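Local coordinates for protein putative hydrolase (Shewanella frigidimarina, PDB 3LHO) that is probably an iron-dependent dioxygenase of the 2-oxoadipate dioxygenase/decarboxylase family, crystallised with a nickel ion in its metal site, at residues H86-P89 with K90-K93; K140-Y143 with Q144-A148; Y240-A243 with N244-Y248. One frame throughout, in Å; residues are numbered along the deposited sequence. Where two conformers were deposited one is given.

In the fold
All three contacts are local, each within one continuous piece of chain, and they follow one another in series. Contact 1 connects the antiparallel strands 79-85 and 93-99 of the seven-stranded mixed sheet. Contact 2 lies within helix 140-149, beside helices 106-116 and 151-159 and strand 225-230. Contact 3 follows strand 235-239, which starts at Glu235, a ligand of the nickel ion with His41 and His165. Contacts 1 and 3 share one side of the chain's centre, their centres about 17 Å apart; contact 2 lies on the opposite side, its centre about 37 Å and 42 Å from theirs. All three lie at the surface and none contains a metal ligand, though contact 3 sits just past the strand carrying one.

Contact 1: H86-P89 with K90-K93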
loop_
_atom_site.group_PDB
_atom_site.type_symbol
_atom_site.label_atom_id
_atom_site.label_comp_id
_atom_site.label_asym_id
_atom_site.label_seq_id
_atom_site.Cartn_x
_atom_site.Cartn_y
_atom_site.Cartn_z
ATOM N N HIS A 86 7.529 -14.126 3.134
ATOM C CA HIS A 86 7.218 -15.437 2.560
ATOM C C HIS A 86 8.558 -16.206 2.390
ATOM O O HIS A 86 9.621 -15.572 2.222
ATOM C CB HIS A 86 6.499 -15.258 1.228
ATOM C CG HIS A 86 5.931 -16.513 0.660
ATOM N ND1 HIS A 86 6.678 -17.393 -0.091
ATOM C CD2 HIS A 86 4.680 -17.036 0.725
ATOM C CE1 HIS A 86 5.911 -18.404 -0.476
ATOM N NE2 HIS A 86 4.692 -18.213 0.007
ATOM N N PRO A 87 8.522 -17.550 2.506
ATOM C CA PRO A 87 9.792 -18.318 2.351
ATOM C C PRO A 87 10.456 -18.182 0.964
ATOM O O PRO A 87 11.674 -18.354 0.840
ATOM C CB PRO A 87 9.382 -19.774 2.629
ATOM C CG PRO A 87 7.874 -19.790 2.761
ATOM C CD PRO A 87 7.427 -18.385 3.059
ATOM N N ASP A 88 9.655 -17.893 -0.061
ATOM C CA ASP A 88 10.156 -17.591 -1.404
ATOM C C ASP A 88 10.548 -16.106 -1.530
ATOM O O ASP A 88 9.674 -15.201 -1.498
ATOM C CB ASP A 88 9.068 -17.933 -2.405
ATOM C CG ASP A 88 9.471 -17.696 -3.859
ATOM O OD1 ASP A 88 10.562 -17.189 -4.153
ATOM O OD2 ASP A 88 8.626 -17.986 -4.709
ATOM N N PRO A 89 11.853 -15.838 -1.704
ATOM C CA PRO A 89 12.324 -14.438 -1.786
ATOM C C PRO A 89 11.819 -13.658 -2.994
ATOM O O PRO A 89 11.876 -12.445 -2.974
ATOM C CB PRO A 89 13.847 -14.584 -1.841
ATOM C CG PRO A 89 14.043 -15.872 -2.540
ATOM C CD PRO A 89 12.958 -16.783 -1.976
ATOM N N LYS A 90 11.287 -14.321 -4.026
ATOM C CA LYS A 90 10.650 -13.606 -5.137
ATOM C C LYS A 90 9.342 -12.903 -4.731
ATOM O O LYS A 90 8.884 -12.016 -5.437
ATOM C CB LYS A 90 10.309 -14.553 -6.286
ATOM C CG LYS A 90 11.528 -15.145 -7.000
ATOM C CD LYS A 90 11.112 -15.839 -8.308
ATOM C CE LYS A 90 12.286 -16.552 -9.000
ATOM N NZ LYS A 90 12.633 -17.877 -8.383
ATOM N N GLN A 91 8.721 -13.359 -3.640
ATOM C CA GLN A 91 7.435 -12.841 -3.242
ATOM C C GLN A 91 7.632 -11.546 -2.471
ATOM O O GLN A 91 8.626 -11.363 -1.777
ATOM C CB GLN A 91 6.630 -13.885 -2.450
ATOM C CG GLN A 91 6.293 -15.177 -3.227
ATOM C CD GLN A 91 5.454 -14.926 -4.441
ATOM O OE1 GLN A 91 4.757 -13.915 -4.544
ATOM N NE2 GLN A 91 5.519 -15.836 -5.383
ATOM N N PRO A 92 6.703 -10.603 -2.644
ATOM C CA PRO A 92 6.860 -9.357 -1.949
ATOM C C PRO A 92 6.713 -9.483 -0.429
ATOM O O PRO A 92 5.959 -10.323 0.061
ATOM C CB PRO A 92 5.718 -8.505 -2.538
ATOM C CG PRO A 92 4.756 -9.453 -3.109
ATOM C CD PRO A 92 5.563 -10.601 -3.574
ATOM N N LYS A 93 7.375 -8.624 0.332
ATOM C CA LYS A 93 6.966 -8.413 1.672
ATOM C C LYS A 93 5.594 -7.758 1.674
ATOM O O LYS A 93 5.250 -7.035 0.768
ATOM C CB LYS A 93 7.945 -7.477 2.438
ATOM C CG LYS A 93 9.369 -7.982 2.493
ATOM C CD LYS A 93 10.222 -6.955 3.230
ATOM C CE LYS A 93 11.674 -7.108 2.934
ATOM N NZ LYS A 93 11.939 -6.603 1.556
HETATM O O HOH W 1 8.510 -11.982 1.513
HETATM O O HOH W 2 6.236 -18.818 -4.581
HETATM O O HOH W 3 12.430 -18.012 -5.761
#
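Asp88 and Gln91 close a type I beta turn in the loop joining strands 79-85 and 93-99. Gln91 N gives its hydrogen to Asp88 O at 3.0 Å. The proline at the second turn position, Pro89, suits a place that needs a phi near -65° and no backbone N-H. Asp88 adds a second grip: its CG stands anti to its own backbone N (chi1 -179°), which brings OD1 to the N-H of Lys90, accepted at 3.0 Å from above the carboxylate plane. Both carboxylate oxygens also take water. One water accepts from Lys90 NZ and donates to OD1, bridging opposite charges that do not touch, which may stabilise both; another links OD2 to Gln91 NE2, which donates to Asn7 as well. A third accepts from His86 N at 2.9 Å and donates weakly to Gln91 O, joining the two arms. His86 ND1 accepts from Asp88 N at 3.0 Å; this bond, with Tyr66 meeting the ring edge-to-face, helps to hold the imidazole. NE2 bonds a glycerol, probably an effect of crystallisation. The bent Gln91 chain lies alongside His86 in a CH-pi contact, with its CG over one ring face, 4.2 Å from the ring centroid.

Contact 2: K140-Y143 with Q144-A148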
loop_
_atom_site.group_PDB
_atom_site.type_symbol
_atom_site.label_atom_id
_atom_site.label_comp_id
_atom_site.label_asym_id
_atom_site.label_seq_id
_atom_site.Cartn_x
_atom_site.Cartn_y
_atom_site.Cartn_z
ATOM N N LYS A 140 -19.694 13.580 0.807
ATOM C CA LYS A 140 -18.542 14.470 0.685
ATOM C C LYS A 140 -18.166 15.065 2.021
ATOM O O LYS A 140 -16.980 15.186 2.315
ATOM C CB LYS A 140 -18.814 15.581 -0.348
ATOM C CG LYS A 140 -18.978 15.039 -1.781
ATOM C CD LYS A 140 -19.054 16.148 -2.834
ATOM C CE LYS A 140 -20.367 16.814 -2.870
ATOM N NZ LYS A 140 -20.325 17.992 -3.821
ATOM N N ALA A 141 -19.164 15.418 2.841
ATOM C CA ALA A 141 -18.904 16.062 4.135
ATOM C C ALA A 141 -18.187 15.102 5.061
ATOM O O ALA A 141 -17.316 15.526 5.859
ATOM C CB ALA A 141 -20.232 16.551 4.795
ATOM N N THR A 142 -18.544 13.825 4.970
ATOM C CA THR A 142 -17.862 12.769 5.767
ATOM C C THR A 142 -16.412 12.616 5.343
ATOM O O THR A 142 -15.504 12.613 6.184
ATOM C CB THR A 142 -18.620 11.435 5.698
ATOM O OG1 THR A 142 -19.916 11.605 6.282
ATOM C CG2 THR A 142 -17.875 10.336 6.480
ATOM N N TYR A 143 -16.188 12.511 4.033
ATOM C CA TYR A 143 -14.854 12.510 3.485
ATOM C C TYR A 143 -14.031 13.689 3.969
ATOM O O TYR A 143 -12.905 13.492 4.409
ATOM C CB TYR A 143 -14.891 12.488 1.966
ATOM C CG TYR A 143 -13.542 12.546 1.333
ATOM C CD1 TYR A 143 -12.705 11.446 1.343
ATOM C CD2 TYR A 143 -13.100 13.690 0.673
ATOM C CE1 TYR A 143 -11.436 11.485 0.721
ATOM C CE2 TYR A 143 -11.817 13.742 0.067
ATOM C CZ TYR A 143 -10.998 12.623 0.088
ATOM O OH TYR A 143 -9.735 12.658 -0.493
ATOM N N GLN A 144 -14.593 14.906 3.920
ATOM C CA GLN A 144 -13.852 16.099 4.378
ATOM C C GLN A 144 -13.524 16.107 5.855
ATOM O O GLN A 144 -12.441 16.575 6.239
ATOM C CB GLN A 144 -14.647 17.398 4.093
ATOM C CG GLN A 144 -14.662 17.776 2.625
ATOM C CD GLN A 144 -13.285 18.178 2.132
ATOM O OE1 GLN A 144 -12.486 18.745 2.892
ATOM N NE2 GLN A 144 -12.989 17.868 0.864
ATOM N N ALA A 145 -14.468 15.648 6.680
ATOM C CA ALA A 145 -14.273 15.586 8.147
ATOM C C ALA A 145 -13.109 14.639 8.457
ATOM O O ALA A 145 -12.265 14.949 9.267
ATOM C CB ALA A 145 -15.566 15.133 8.873
ATOM N N LEU A 146 -13.066 13.489 7.780
ATOM C CA LEU A 146 -11.948 12.547 7.954
ATOM C C LEU A 146 -10.641 13.190 7.491
ATOM O O LEU A 146 -9.616 13.174 8.221
ATOM C CB LEU A 146 -12.209 11.232 7.195
ATOM C CG LEU A 146 -12.875 10.093 7.995
ATOM C CD1 LEU A 146 -14.256 10.467 8.573
ATOM C CD2 LEU A 146 -12.976 8.842 7.112
ATOM N N LEU A 147 -10.695 13.791 6.302
ATOM C CA LEU A 147 -9.524 14.384 5.673
ATOM C C LEU A 147 -8.929 15.482 6.562
ATOM O O LEU A 147 -7.743 15.610 6.610
ATOM C CB LEU A 147 -9.886 14.879 4.253
ATOM C CG LEU A 147 -8.791 15.356 3.300
ATOM C CD1 LEU A 147 -7.746 14.257 2.985
ATOM C CD2 LEU A 147 -9.407 15.877 2.017
ATOM N N ALA A 148 -9.753 16.180 7.326
ATOM C CA ALA A 148 -9.278 17.285 8.183
ATOM C C ALA A 148 -8.377 16.778 9.302
ATOM O O ALA A 148 -7.535 17.508 9.790
ATOM C CB ALA A 148 -10.466 18.084 8.772
#
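Gln144 meets Lys140 one turn back in helix 140-149: its N donates to Lys140 O at 2.9 Å, while its CG packs 3.5 Å from that same oxygen. The Gln144 chain bends at chi2 (-67°), bringing NE2 near Tyr143 CD2, the amide turned almost perpendicular to the ring. Ala145 repeats the pattern, its N donating to Ala141 O at 3.0 Å; alanine is a good helix former, and CB packs against the carbonyl oxygens of Ala141 and Thr142. Leu146 N bonds Thr142 O at an N-H...O angle of 168°, and in one of two conformers its CD1 lies beside Thr142 CG2. Thr142 OG1 is hydrogen-bonded to Asp139 just before the segment. Leu146 then buries itself against Ser111 and Ile112 of helix 106-116. Leu147 N donates to Tyr143 O, and its CD2 approaches the tyrosine ring obliquely, 3.8 Å from CE2. Tyr143 CG lies anti to the backbone N (chi1 177°), sending the ring outward and toward the Leu147 end, where Phe222 and Ala154 also meet it. Regular i to i+4 bonds thus satisfy the backbone between these residues, and the side-chain contact rests mainly on the apolar meeting of Tyr143 CE2 with Leu147 CD2.

Contact 3: Y240-A243 with N244-Y248; sequences YPMA and NGQLY
Met242, a selenomethionine, reaches across to Tyr248 with its CG 4.1 Å from Tyr248 CB, and its selenium sits at the edge of the tyrosine ring, near the ring plane. The chain bends at chi3 (-79°), which turns CE back toward the opposing backbone, 3.5 Å from Leu247 O. A flexible unbranched chain suits this place because it can run beside the opposing arm and still meet an aromatic edge. The Pro241 ring and the Leu247 chain run alongside each other, with the proline CD and the leucine CD2 4.1 Å apart. The two arms form a hairpin closed by a type I turn with a G1 bulge: Gly245 N donates to Met242 O at 2.9 Å, and Met242 N to Gln246 O. Gly245, at the fourth turn position, has a positive phi (95°), a conformation that glycine adopts without strain. Further along, Pro241 and Leu247 make a single beta bridge, with Tyr248 N bonded to Tyr240 O. Asn244 places CG between its backbone N and carbonyl carbon (chi1 69°), a rotation that turns the amide back along the chain, where OD1 takes the N-H of Gln246 in an Asx turn. The tyrosine hydroxyls bond elsewhere, Tyr240 OH with Glu209 and Tyr248 OH with Val252 O.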
loop_
_atom_site.group_PDB
_atom_site.type_symbol
_atom_site.label_atom_id
_atom_site.label_comp_id
_atom_site.label_asym_id
_atom_site.label_seq_id
_atom_site.Cartn_x
_atom_site.Cartn_y
_atom_site.Cartn_z
ATOM N N TYR A 240 19.779 -2.202 1.638
ATOM C CA TYR A 240 21.178 -2.487 1.871
ATOM C C TYR A 240 21.401 -3.484 2.992
ATOM O O TYR A 240 20.528 -3.664 3.867
ATOM C CB TYR A 240 21.921 -1.194 2.164
ATOM C CG TYR A 240 21.970 -0.237 0.997
ATOM C CD1 TYR A 240 20.877 0.560 0.672
ATOM C CD2 TYR A 240 23.126 -0.088 0.243
ATOM C CE1 TYR A 240 20.934 1.444 -0.389
ATOM C CE2 TYR A 240 23.187 0.790 -0.800
ATOM C CZ TYR A 240 22.103 1.562 -1.120
ATOM O OH TYR A 240 22.180 2.453 -2.170
ATOM N N PRO A 241 22.543 -4.187 2.953
ATOM C CA PRO A 241 22.847 -5.145 4.014
ATOM C C PRO A 241 23.140 -4.491 5.350
ATOM O O PRO A 241 23.772 -3.435 5.410
ATOM C CB PRO A 241 24.103 -5.860 3.504
ATOM C CG PRO A 241 24.139 -5.637 2.077
ATOM C CD PRO A 241 23.468 -4.328 1.819
HETATM N N MSE A 242 22.662 -5.107 6.414
HETATM C CA MSE A 242 23.065 -4.728 7.778
HETATM C C MSE A 242 24.454 -5.300 8.124
HETATM O O MSE A 242 25.081 -5.994 7.301
HETATM C CB MSE A 242 22.028 -5.256 8.776
HETATM C CG MSE A 242 20.634 -4.740 8.486
HETATM SE SE MSE A 242 19.303 -5.395 9.721
HETATM C CE MSE A 242 18.956 -7.168 9.043
ATOM N N ALA A 243 24.911 -5.025 9.347
ATOM C CA ALA A 243 26.181 -5.544 9.838
ATOM C C ALA A 243 26.306 -7.037 9.638
ATOM O O ALA A 243 27.367 -7.501 9.267
ATOM C CB ALA A 243 26.407 -5.173 11.330
ATOM N N ASN A 244 25.230 -7.794 9.833
ATOM C CA ASN A 244 25.303 -9.257 9.666
ATOM C C ASN A 244 25.141 -9.802 8.221
ATOM O O ASN A 244 25.113 -11.026 8.013
ATOM C CB ASN A 244 24.262 -9.922 10.564
ATOM C CG ASN A 244 22.860 -9.649 10.111
ATOM O OD1 ASN A 244 22.638 -8.920 9.151
ATOM N ND2 ASN A 244 21.899 -10.209 10.813
ATOM N N GLY A 245 24.993 -8.919 7.240
ATOM C CA GLY A 245 24.892 -9.334 5.840
ATOM C C GLY A 245 23.485 -9.492 5.310
ATOM O O GLY A 245 23.288 -9.473 4.091
ATOM N N GLN A 246 22.486 -9.638 6.187
ATOM C CA GLN A 246 21.084 -9.730 5.710
ATOM C C GLN A 246 20.570 -8.341 5.344
ATOM O O GLN A 246 20.998 -7.335 5.916
ATOM C CB GLN A 246 20.176 -10.308 6.794
ATOM C CG GLN A 246 20.522 -11.707 7.238
ATOM C CD GLN A 246 20.224 -11.925 8.722
ATOM O OE1 GLN A 246 21.116 -12.297 9.487
ATOM N NE2 GLN A 246 18.982 -11.663 9.140
ATOM N N LEU A 247 19.639 -8.277 4.404
ATOM C CA LEU A 247 19.088 -6.987 3.987
ATOM C C LEU A 247 18.264 -6.388 5.127
ATOM O O LEU A 247 17.602 -7.107 5.865
ATOM C CB LEU A 247 18.241 -7.132 2.723
ATOM C CG LEU A 247 18.987 -7.506 1.440
ATOM C CD1 LEU A 247 18.001 -7.638 0.301
ATOM C CD2 LEU A 247 20.048 -6.481 1.124
ATOM N N TYR A 248 18.374 -5.075 5.304
ATOM C CA TYR A 248 17.496 -4.320 6.216
ATOM C C TYR A 248 16.074 -4.509 5.728
ATOM O O TYR A 248 15.796 -4.251 4.562
ATOM C CB TYR A 248 17.861 -2.833 6.201
ATOM C CG TYR A 248 16.914 -1.926 6.955
ATOM C CD1 TYR A 248 16.738 -2.052 8.341
ATOM C CD2 TYR A 248 16.223 -0.914 6.295
ATOM C CE1 TYR A 248 15.872 -1.209 9.030
ATOM C CE2 TYR A 248 15.358 -0.055 6.975
ATOM C CZ TYR A 248 15.190 -0.205 8.342
ATOM O OH TYR A 248 14.321 0.639 8.987
#